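Local coordinates for putative endonuclease/exonuclease/phosphatase family protein (Bacteroides vulgatus ATCC 8482, PDB 3G6S), which belongs to the DNase I-like endonuclease/exonuclease/phosphatase family and is probably a hydrolase, perhaps with nuclease activity on RNA, at residues N21-R26 / L48-Q53; C31-D36 / P253-L258; R156-I161 / R165-T170. One frame throughout, in Å; residues are numbered along the deposited sequence.

How the interactions relate
The three contacts lie in different parts of a two-sheet alpha/beta sandwich. Interaction 1 joins the loop leading into helix 27-36 to the start of helix 49-58; interaction 2 sets helix 27-36 on strand 254-260 of the seven-stranded sheet; interaction 3 sets helix 144-161 on strand 167-172 of the six-stranded sheet. The segments of interactions 1 and 2, centres about 18 Å apart, alternate along the chain, while 3 is nested inside the loop that 2 closes. Interactions 2 and 3 thus place a helix on each sheet, and the sheets meet where Leu258 CD1 lies 4.0 Å from Val168 CG2. Interactions 1 and 3, about 29 Å apart between centres, lie on opposite sides of the chain's centre.

Interaction 1. Residues N21-R26 / L48-Q53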
loop_
_atom_site.group_PDB
_atom_site.type_symbol
_atom_site.label_atom_id
_atom_site.label_comp_id
_atom_site.label_asym_id
_atom_site.label_seq_id
_atom_site.Cartn_x
_atom_site.Cartn_y
_atom_site.Cartn_z
ATOM N N ASN A 21 20.153 10.266 1.799
ATOM C CA ASN A 21 18.740 9.915 1.711
ATOM C C ASN A 21 18.564 8.449 2.084
ATOM O O ASN A 21 17.460 7.907 1.992
ATOM C CB ASN A 21 18.188 10.139 0.304
ATOM C CG ASN A 21 17.931 11.597 0.008
ATOM O OD1 ASN A 21 17.463 12.342 0.873
ATOM N ND2 ASN A 21 18.208 12.013 -1.222
ATOM N N ASN A 22 19.658 7.809 2.501
ATOM C CA ASN A 22 19.621 6.405 2.886
ATOM C C ASN A 22 18.609 6.149 3.993
ATOM O O ASN A 22 18.316 7.028 4.806
ATOM C CB ASN A 22 20.999 5.925 3.354
ATOM C CG ASN A 22 20.989 4.460 3.772
ATOM O OD1 ASN A 22 20.726 3.569 2.959
ATOM N ND2 ASN A 22 21.264 4.208 5.043
ATOM N N TRP A 23 18.090 4.927 4.015
ATOM C CA TRP A 23 17.107 4.510 4.998
ATOM C C TRP A 23 17.517 4.798 6.440
ATOM O O TRP A 23 16.666 5.059 7.298
ATOM C CB TRP A 23 16.818 3.017 4.834
ATOM C CG TRP A 23 16.024 2.444 5.947
ATOM C CD1 TRP A 23 16.478 1.635 6.937
ATOM C CD2 TRP A 23 14.632 2.660 6.204
ATOM N NE1 TRP A 23 15.454 1.329 7.804
ATOM C CE2 TRP A 23 14.311 1.946 7.376
ATOM C CE3 TRP A 23 13.628 3.390 5.558
ATOM C CZ2 TRP A 23 13.019 1.937 7.917
ATOM C CZ3 TRP A 23 12.339 3.381 6.096
ATOM C CH2 TRP A 23 12.050 2.659 7.266
ATOM N N GLN A 24 18.814 4.750 6.715
ATOM C CA GLN A 24 19.289 5.006 8.070
ATOM C C GLN A 24 18.934 6.415 8.556
ATOM O O GLN A 24 18.696 6.616 9.746
ATOM C CB GLN A 24 20.804 4.785 8.155
ATOM C CG GLN A 24 21.250 3.345 7.860
ATOM C CD GLN A 24 20.496 2.302 8.684
ATOM O OE1 GLN A 24 20.373 2.429 9.905
ATOM N NE2 GLN A 24 20.000 1.260 8.018
ATOM N N TYR A 25 18.877 7.380 7.639
ATOM C CA TYR A 25 18.558 8.758 8.007
ATOM C C TYR A 25 17.063 9.071 7.937
ATOM O O TYR A 25 16.645 10.191 8.224
ATOM C CB TYR A 25 19.319 9.741 7.101
ATOM C CG TYR A 25 20.802 9.467 7.000
ATOM C CD1 TYR A 25 21.615 9.487 8.134
ATOM C CD2 TYR A 25 21.386 9.144 5.775
ATOM C CE1 TYR A 25 22.976 9.185 8.055
ATOM C CE2 TYR A 25 22.744 8.841 5.682
ATOM C CZ TYR A 25 23.534 8.859 6.825
ATOM O OH TYR A 25 24.866 8.519 6.742
ATOM N N ARG A 26 16.257 8.079 7.574
ATOM C CA ARG A 26 14.823 8.283 7.449
ATOM C C ARG A 26 14.021 7.417 8.405
ATOM O O ARG A 26 12.858 7.714 8.690
ATOM C CB ARG A 26 14.408 8.017 6.003
ATOM C CG ARG A 26 15.206 8.868 5.029
ATOM C CD ARG A 26 14.734 8.748 3.591
ATOM N NE ARG A 26 15.162 7.512 2.931
ATOM C CZ ARG A 26 14.454 6.387 2.901
ATOM N NH1 ARG A 26 13.273 6.324 3.506
ATOM N NH2 ARG A 26 14.913 5.337 2.235
ATOM N N LEU A 48 12.731 -3.774 2.634
ATOM C CA LEU A 48 13.671 -4.886 2.766
ATOM C C LEU A 48 13.597 -5.434 4.193
ATOM O O LEU A 48 13.131 -4.752 5.115
ATOM C CB LEU A 48 15.097 -4.424 2.440
ATOM C CG LEU A 48 15.338 -4.027 0.977
ATOM C CD1 LEU A 48 16.753 -3.501 0.801
ATOM C CD2 LEU A 48 15.096 -5.222 0.075
ATOM N N HIS A 49 14.065 -6.664 4.369
ATOM C CA HIS A 49 14.021 -7.310 5.672
ATOM C C HIS A 49 14.578 -6.498 6.846
ATOM O O HIS A 49 13.989 -6.475 7.930
ATOM C CB HIS A 49 14.713 -8.670 5.629
ATOM C CG HIS A 49 14.618 -9.406 6.923
ATOM N ND1 HIS A 49 15.484 -9.174 7.969
ATOM C CD2 HIS A 49 13.695 -10.282 7.382
ATOM C CE1 HIS A 49 15.096 -9.876 9.020
ATOM N NE2 HIS A 49 14.013 -10.556 8.691
ATOM N N ASN A 50 15.705 -5.830 6.648
ATOM C CA ASN A 50 16.254 -5.042 7.733
ATOM C C ASN A 50 15.329 -3.865 8.005
ATOM O O ASN A 50 15.159 -3.466 9.155
ATOM C CB ASN A 50 17.651 -4.559 7.372
ATOM C CG ASN A 50 17.654 -3.697 6.147
ATOM O OD1 ASN A 50 17.421 -2.492 6.227
ATOM N ND2 ASN A 50 17.908 -4.307 4.991
ATOM N N GLN A 51 14.718 -3.319 6.950
ATOM C CA GLN A 51 13.797 -2.188 7.108
ATOM C C GLN A 51 12.503 -2.667 7.776
ATOM O O GLN A 51 11.898 -1.950 8.576
ATOM C CB GLN A 51 13.448 -1.554 5.759
ATOM C CG GLN A 51 14.635 -1.097 4.951
ATOM C CD GLN A 51 14.234 -0.489 3.631
ATOM O OE1 GLN A 51 13.974 0.705 3.544
ATOM N NE2 GLN A 51 14.157 -1.315 2.596
ATOM N N PHE A 52 12.075 -3.877 7.442
ATOM C CA PHE A 52 10.881 -4.418 8.046
ATOM C C PHE A 52 11.131 -4.504 9.547
ATOM O O PHE A 52 10.282 -4.113 10.348
ATOM C CB PHE A 52 10.596 -5.800 7.488
ATOM C CG PHE A 52 9.343 -6.412 8.022
ATOM C CD1 PHE A 52 8.099 -5.987 7.571
ATOM C CD2 PHE A 52 9.401 -7.421 8.969
ATOM C CE1 PHE A 52 6.926 -6.565 8.054
ATOM C CE2 PHE A 52 8.236 -8.004 9.461
ATOM C CZ PHE A 52 6.993 -7.576 8.999
ATOM N N GLN A 53 12.303 -5.010 9.926
ATOM C CA GLN A 53 12.658 -5.142 11.343
ATOM C C GLN A 53 12.731 -3.791 12.059
ATOM O O GLN A 53 12.362 -3.690 13.228
ATOM C CB GLN A 53 13.998 -5.873 11.504
ATOM C CG GLN A 53 13.925 -7.382 11.277
ATOM C CD GLN A 53 12.907 -8.071 12.195
ATOM O OE1 GLN A 53 11.691 -7.963 11.995
ATOM N NE2 GLN A 53 13.404 -8.776 13.210
#
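Trp23 and Gln51 mark the closest approach of the two backbones, their CA atoms 7.8 Å apart, and the side chain of each leaves its backbone toward the other segment. Residues 21-26 form an irregular turn just ahead of helix 27-36. Residues 49-53 are the first turn of helix 49-58, with Leu48 at its N-cap position and the backbone bond from Phe52 N to Leu48 O (2.7 Å) closing that turn.

Nearly all of the contact is the Trp23 indole against the Gln51 chain. CG of Trp23 is anti to the backbone N (chi1 169°), which carries the indole toward residues 48-53, one face to Gln51. The aliphatic part of Gln51 lies over that face: CG stands 3.7 Å from the centroid of the five-membered ring of Trp23, only 3° off its normal, a well-centred CH-pi contact. CB of Gln51 comes within 4.0 Å of Trp23 CE2. The amide beyond is turned steeply against the indole, with 76° between the two planes. The polar edge of the indole is satisfied one turn further along the same helix, where NE1 of Trp23 donates to Asp54 OD2.

Behind the tryptophan, Arg26 ties the turn together. Its NE donates to Asn21 O, which lies in the guanidinium plane, its other two nitrogens bond to the carbonyls of Leu248, Ile11 and Arg12, and Trp23 CA lies above the rim of one guanidinium face. This is a loop-to-helix packing contact of the DNase I-like fold: an aromatic from the loop after strand 2-10 lies against the helix that follows strand 41-45.

Interaction 2. Residues C31-D36 / P253-L258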
loop_
_atom_site.group_PDB
_atom_site.type_symbol
_atom_site.label_atom_id
_atom_site.label_comp_id
_atom_site.label_asym_id
_atom_site.label_seq_id
_atom_site.Cartn_x
_atom_site.Cartn_y
_atom_site.Cartn_z
ATOM N N CYS A 31 8.844 6.321 11.171
ATOM C CA CYS A 31 8.126 5.778 12.328
ATOM C C CYS A 31 7.341 6.890 13.024
ATOM O O CYS A 31 6.171 6.715 13.383
ATOM C CB CYS A 31 9.090 5.177 13.359
ATOM S SG CYS A 31 10.024 3.738 12.809
ATOM N N GLN A 32 7.996 8.031 13.220
ATOM C CA GLN A 32 7.371 9.154 13.893
ATOM C C GLN A 32 6.119 9.609 13.163
ATOM O O GLN A 32 5.084 9.845 13.780
ATOM C CB GLN A 32 8.363 10.316 14.031
ATOM C CG GLN A 32 8.017 11.268 15.172
ATOM C CD GLN A 32 7.855 10.534 16.506
ATOM O OE1 GLN A 32 8.792 9.886 16.993
ATOM N NE2 GLN A 32 6.663 10.626 17.096
ATOM N N PHE A 33 6.212 9.727 11.846
ATOM C CA PHE A 33 5.071 10.154 11.035
ATOM C C PHE A 33 3.866 9.241 11.308
ATOM O O PHE A 33 2.756 9.712 11.569
ATOM C CB PHE A 33 5.447 10.096 9.554
ATOM C CG PHE A 33 4.366 10.562 8.638
ATOM C CD1 PHE A 33 4.236 11.904 8.322
ATOM C CD2 PHE A 33 3.474 9.652 8.082
ATOM C CE1 PHE A 33 3.231 12.338 7.462
ATOM C CE2 PHE A 33 2.464 10.074 7.220
ATOM C CZ PHE A 33 2.343 11.420 6.910
ATOM N N ILE A 34 4.107 7.932 11.259
ATOM C CA ILE A 34 3.073 6.933 11.501
ATOM C C ILE A 34 2.403 7.108 12.862
ATOM O O ILE A 34 1.175 7.201 12.939
ATOM C CB ILE A 34 3.661 5.509 11.392
ATOM C CG1 ILE A 34 4.206 5.292 9.974
ATOM C CG2 ILE A 34 2.599 4.464 11.726
ATOM C CD1 ILE A 34 4.907 3.955 9.771
ATOM N N LYS A 35 3.189 7.156 13.936
ATOM C CA LYS A 35 2.603 7.335 15.266
ATOM C C LYS A 35 1.932 8.703 15.414
ATOM O O LYS A 35 0.869 8.802 16.012
ATOM C CB LYS A 35 3.665 7.162 16.366
ATOM C CG LYS A 35 4.160 5.731 16.556
ATOM C CD LYS A 35 5.616 5.562 16.116
ATOM C CE LYS A 35 6.600 5.989 17.199
ATOM N NZ LYS A 35 6.447 5.165 18.436
ATOM N N ASP A 36 2.553 9.749 14.870
ATOM C CA ASP A 36 2.004 11.106 14.949
ATOM C C ASP A 36 0.615 11.201 14.308
ATOM O O ASP A 36 -0.326 11.728 14.915
ATOM C CB ASP A 36 2.913 12.116 14.240
ATOM C CG ASP A 36 4.119 12.527 15.077
ATOM O OD1 ASP A 36 4.364 11.928 16.163
ATOM O OD2 ASP A 36 4.833 13.458 14.635
ATOM N N PRO A 253 3.313 9.708 1.185
ATOM C CA PRO A 253 2.274 8.783 1.651
ATOM C C PRO A 253 0.887 9.355 1.370
ATOM O O PRO A 253 0.719 10.575 1.261
ATOM C CB PRO A 253 2.549 8.692 3.146
ATOM C CG PRO A 253 2.995 10.104 3.454
ATOM C CD PRO A 253 3.945 10.406 2.317
ATOM N N GLN A 254 -0.105 8.478 1.243
ATOM C CA GLN A 254 -1.474 8.924 1.007
ATOM C C GLN A 254 -2.361 8.445 2.152
ATOM O O GLN A 254 -2.603 7.243 2.287
ATOM C CB GLN A 254 -2.021 8.364 -0.306
ATOM C CG GLN A 254 -3.263 9.112 -0.783
ATOM C CD GLN A 254 -4.139 8.319 -1.750
ATOM O OE1 GLN A 254 -3.650 7.612 -2.634
ATOM N NE2 GLN A 254 -5.449 8.453 -1.590
ATOM N N LEU A 255 -2.844 9.370 2.978
ATOM C CA LEU A 255 -3.710 8.980 4.090
ATOM C C LEU A 255 -5.178 9.018 3.683
ATOM O O LEU A 255 -5.557 9.729 2.756
ATOM C CB LEU A 255 -3.499 9.892 5.304
ATOM C CG LEU A 255 -2.055 10.175 5.736
ATOM C CD1 LEU A 255 -2.051 10.735 7.161
ATOM C CD2 LEU A 255 -1.228 8.904 5.682
ATOM N N ALA A 256 -6.007 8.240 4.370
ATOM C CA ALA A 256 -7.428 8.214 4.056
ATOM C C ALA A 256 -8.248 7.883 5.288
ATOM O O ALA A 256 -8.054 6.836 5.908
ATOM C CB ALA A 256 -7.705 7.193 2.956
ATOM N N ASP A 257 -9.149 8.785 5.657
ATOM C CA ASP A 257 -10.001 8.525 6.803
ATOM C C ASP A 257 -11.231 7.809 6.277
ATOM O O ASP A 257 -12.042 8.381 5.550
ATOM C CB ASP A 257 -10.365 9.822 7.509
ATOM C CG ASP A 257 -9.321 10.226 8.525
ATOM O OD1 ASP A 257 -9.001 9.377 9.386
ATOM O OD2 ASP A 257 -8.813 11.371 8.469
ATOM N N LEU A 258 -11.356 6.541 6.637
ATOM C CA LEU A 258 -12.462 5.751 6.150
ATOM C C LEU A 258 -13.480 5.391 7.209
ATOM O O LEU A 258 -13.250 5.529 8.413
ATOM C CB LEU A 258 -11.934 4.467 5.514
ATOM C CG LEU A 258 -10.843 4.624 4.455
ATOM C CD1 LEU A 258 -10.319 3.253 4.062
ATOM C CD2 LEU A 258 -11.392 5.351 3.240
#
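Phe33 reaches from helix 27-36 to the start of strand 254-260 and meets Pro253 with the far end of its ring: CZ and CE2 of Phe33 are each 3.8 Å from Pro253 CG. With CG anti to the backbone N (chi1 -178°), the phenyl group extends from the helix toward the sheet. Pro253 CG comes to this end of the phenyl obliquely. Leu255 is met differently. Its CD2 approaches the ring edge, near the ring plane, 4.2 Å from Phe33 CE2, and the two side chains come from opposite directions.

Around this pair, the ring of Phe33 also stacks with His37 and touches Pro240. Pro253 packs on Phe9 and Leu255 on Ala7, both of the neighbouring strand 2-10. On the helix itself, away from the strand, Gln32 NE2 donates to Asp36 OD1 at 2.8 Å, one turn along, meeting the carboxylate from above its plane. On the strand, Asp257 OD1 forms a salt bridge with Arg5.

No hydrogen bond or charge pair crosses between the two segments. The contact between them is apolar packing, with no polar pair to fix a direction.

Interaction 3. Residues R156-I161 / R165-T170; sequences RKIKEI and RPAVVT
Ile158 faces strand 167-172 and sends its two branches to two residues of that strand. Its CG2, anti to the backbone N, touches Ala167 CB at 3.7 Å. The other branch runs extended (chi2 170°), so that CD1 reaches Val169 CG2 at 3.6 Å. Ala167 and Val169 are alternate residues of the strand, both on the side turned to the helix. Phe190 and Met192 pack against Ile158 as well.

One turn on, Ile161 comes at the end of helix 144-161. Its side chain leads away from residues 165-170 and packs on Met133 of strand 131-138, while its carbonyl O lies near Arg165 NH2. The two atoms, Ile161 O and Arg165 NH2, are 3.5 Å apart at too poor an angle for a direct hydrogen bond. A water links them instead, donating to Ile161 O at 2.9 Å and accepting a weak bond from Arg165 NH2 at 3.3 Å, in the guanidinium plane. A bend at chi3 (-74°) turns the Arg165 guanidinium to this end of the helix, where NE also bonds to Val162 O.

Helix and strand meet here across the second connection of a beta-alpha-beta crossover, in which strand 131-138, helix 144-161 and strand 167-172 follow one another and the two strands lie parallel and adjacent in the six-stranded sheet.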
loop_
_atom_site.group_PDB
_atom_site.type_symbol
_atom_site.label_atom_id
_atom_site.label_comp_id
_atom_site.label_asym_id
_atom_site.label_seq_id
_atom_site.Cartn_x
_atom_site.Cartn_y
_atom_site.Cartn_z
ATOM N N ARG A 156 -10.284 -10.961 -7.997
ATOM C CA ARG A 156 -10.712 -12.344 -7.765
ATOM C C ARG A 156 -10.370 -12.862 -6.367
ATOM O O ARG A 156 -11.065 -13.726 -5.839
ATOM C CB ARG A 156 -10.095 -13.279 -8.809
ATOM C CG ARG A 156 -10.511 -12.983 -10.235
ATOM C CD ARG A 156 -10.328 -14.218 -11.095
ATOM N NE ARG A 156 -8.943 -14.683 -11.114
ATOM C CZ ARG A 156 -7.981 -14.138 -11.856
ATOM N NH1 ARG A 156 -8.255 -13.105 -12.645
ATOM N NH2 ARG A 156 -6.748 -14.630 -11.811
ATOM N N LYS A 157 -9.298 -12.335 -5.777
ATOM C CA LYS A 157 -8.880 -12.754 -4.444
ATOM C C LYS A 157 -9.719 -12.066 -3.372
ATOM O O LYS A 157 -9.944 -12.626 -2.300
ATOM C CB LYS A 157 -7.405 -12.431 -4.226
ATOM C CG LYS A 157 -6.485 -13.028 -5.290
ATOM C CD LYS A 157 -6.401 -14.555 -5.216
ATOM C CE LYS A 157 -5.652 -15.007 -3.967
ATOM N NZ LYS A 157 -5.384 -16.469 -3.960
ATOM N N ILE A 158 -10.175 -10.847 -3.655
ATOM C CA ILE A 158 -11.002 -10.130 -2.701
ATOM C C ILE A 158 -12.358 -10.816 -2.628
ATOM O O ILE A 158 -12.919 -10.969 -1.541
ATOM C CB ILE A 158 -11.213 -8.657 -3.100
ATOM C CG1 ILE A 158 -9.930 -7.860 -2.871
ATOM C CG2 ILE A 158 -12.351 -8.059 -2.287
ATOM C CD1 ILE A 158 -9.984 -6.432 -3.479
ATOM N N LYS A 159 -12.885 -11.239 -3.777
ATOM C CA LYS A 159 -14.182 -11.909 -3.793
ATOM C C LYS A 159 -14.075 -13.310 -3.205
ATOM O O LYS A 159 -15.040 -13.831 -2.646
ATOM C CB LYS A 159 -14.740 -12.000 -5.216
ATOM C CG LYS A 159 -14.913 -10.657 -5.899
ATOM C CD LYS A 159 -15.852 -10.734 -7.092
ATOM C CE LYS A 159 -15.334 -11.630 -8.196
ATOM N NZ LYS A 159 -16.276 -11.602 -9.357
ATOM N N GLU A 160 -12.896 -13.908 -3.325
ATOM C CA GLU A 160 -12.665 -15.247 -2.813
ATOM C C GLU A 160 -12.597 -15.259 -1.292
ATOM O O GLU A 160 -13.265 -16.061 -0.640
ATOM C CB GLU A 160 -11.357 -15.799 -3.382
ATOM C CG GLU A 160 -10.984 -17.199 -2.900
ATOM C CD GLU A 160 -9.574 -17.600 -3.314
ATOM O OE1 GLU A 160 -9.230 -17.427 -4.510
ATOM O OE2 GLU A 160 -8.813 -18.099 -2.444
ATOM N N ILE A 161 -11.795 -14.359 -0.733
ATOM C CA ILE A 161 -11.602 -14.285 0.709
ATOM C C ILE A 161 -12.688 -13.600 1.520
ATOM O O ILE A 161 -13.183 -14.162 2.494
ATOM C CB ILE A 161 -10.272 -13.581 1.056
ATOM C CG1 ILE A 161 -9.089 -14.503 0.755
ATOM C CG2 ILE A 161 -10.247 -13.196 2.533
ATOM C CD1 ILE A 161 -8.829 -14.725 -0.717
ATOM N N ARG A 165 -17.826 -8.135 1.425
ATOM C CA ARG A 165 -17.569 -7.382 2.645
ATOM C C ARG A 165 -16.493 -6.328 2.349
ATOM O O ARG A 165 -15.702 -6.479 1.408
ATOM C CB ARG A 165 -17.123 -8.336 3.756
ATOM C CG ARG A 165 -18.264 -9.189 4.315
ATOM C CD ARG A 165 -17.774 -10.284 5.255
ATOM N NE ARG A 165 -17.134 -11.363 4.512
ATOM C CZ ARG A 165 -16.582 -12.440 5.062
ATOM N NH1 ARG A 165 -16.578 -12.599 6.388
ATOM N NH2 ARG A 165 -16.041 -13.367 4.273
ATOM N N PRO A 166 -16.454 -5.243 3.144
ATOM C CA PRO A 166 -15.489 -4.154 2.972
ATOM C C PRO A 166 -14.052 -4.625 2.744
ATOM O O PRO A 166 -13.544 -5.513 3.441
ATOM C CB PRO A 166 -15.640 -3.352 4.264
ATOM C CG PRO A 166 -17.054 -3.567 4.621
ATOM C CD PRO A 166 -17.234 -5.044 4.375
ATOM N N ALA A 167 -13.409 -4.009 1.758
ATOM C CA ALA A 167 -12.036 -4.323 1.387
ATOM C C ALA A 167 -11.336 -3.065 0.902
ATOM O O ALA A 167 -11.935 -2.214 0.245
ATOM C CB ALA A 167 -12.023 -5.373 0.293
ATOM N N VAL A 168 -10.059 -2.949 1.226
ATOM C CA VAL A 168 -9.301 -1.790 0.809
ATOM C C VAL A 168 -7.977 -2.252 0.234
ATOM O O VAL A 168 -7.252 -3.048 0.843
ATOM C CB VAL A 168 -9.050 -0.838 1.984
ATOM C CG1 VAL A 168 -8.319 0.398 1.499
ATOM C CG2 VAL A 168 -10.382 -0.469 2.627
ATOM N N VAL A 169 -7.689 -1.760 -0.961
ATOM C CA VAL A 169 -6.466 -2.086 -1.658
ATOM C C VAL A 169 -5.581 -0.859 -1.725
ATOM O O VAL A 169 -6.019 0.215 -2.136
ATOM C CB VAL A 169 -6.744 -2.538 -3.100
ATOM C CG1 VAL A 169 -5.420 -2.754 -3.835
ATOM C CG2 VAL A 169 -7.595 -3.801 -3.088
ATOM N N THR A 170 -4.336 -1.033 -1.317
ATOM C CA THR A 170 -3.357 0.034 -1.347
ATOM C C THR A 170 -2.120 -0.463 -2.067
ATOM O O THR A 170 -1.936 -1.671 -2.256
ATOM C CB THR A 170 -2.929 0.470 0.079
ATOM O OG1 THR A 170 -2.405 -0.658 0.796
ATOM C CG2 THR A 170 -4.095 1.061 0.828
HETATM O O HOH W 1 -14.115 -16.094 4.445
#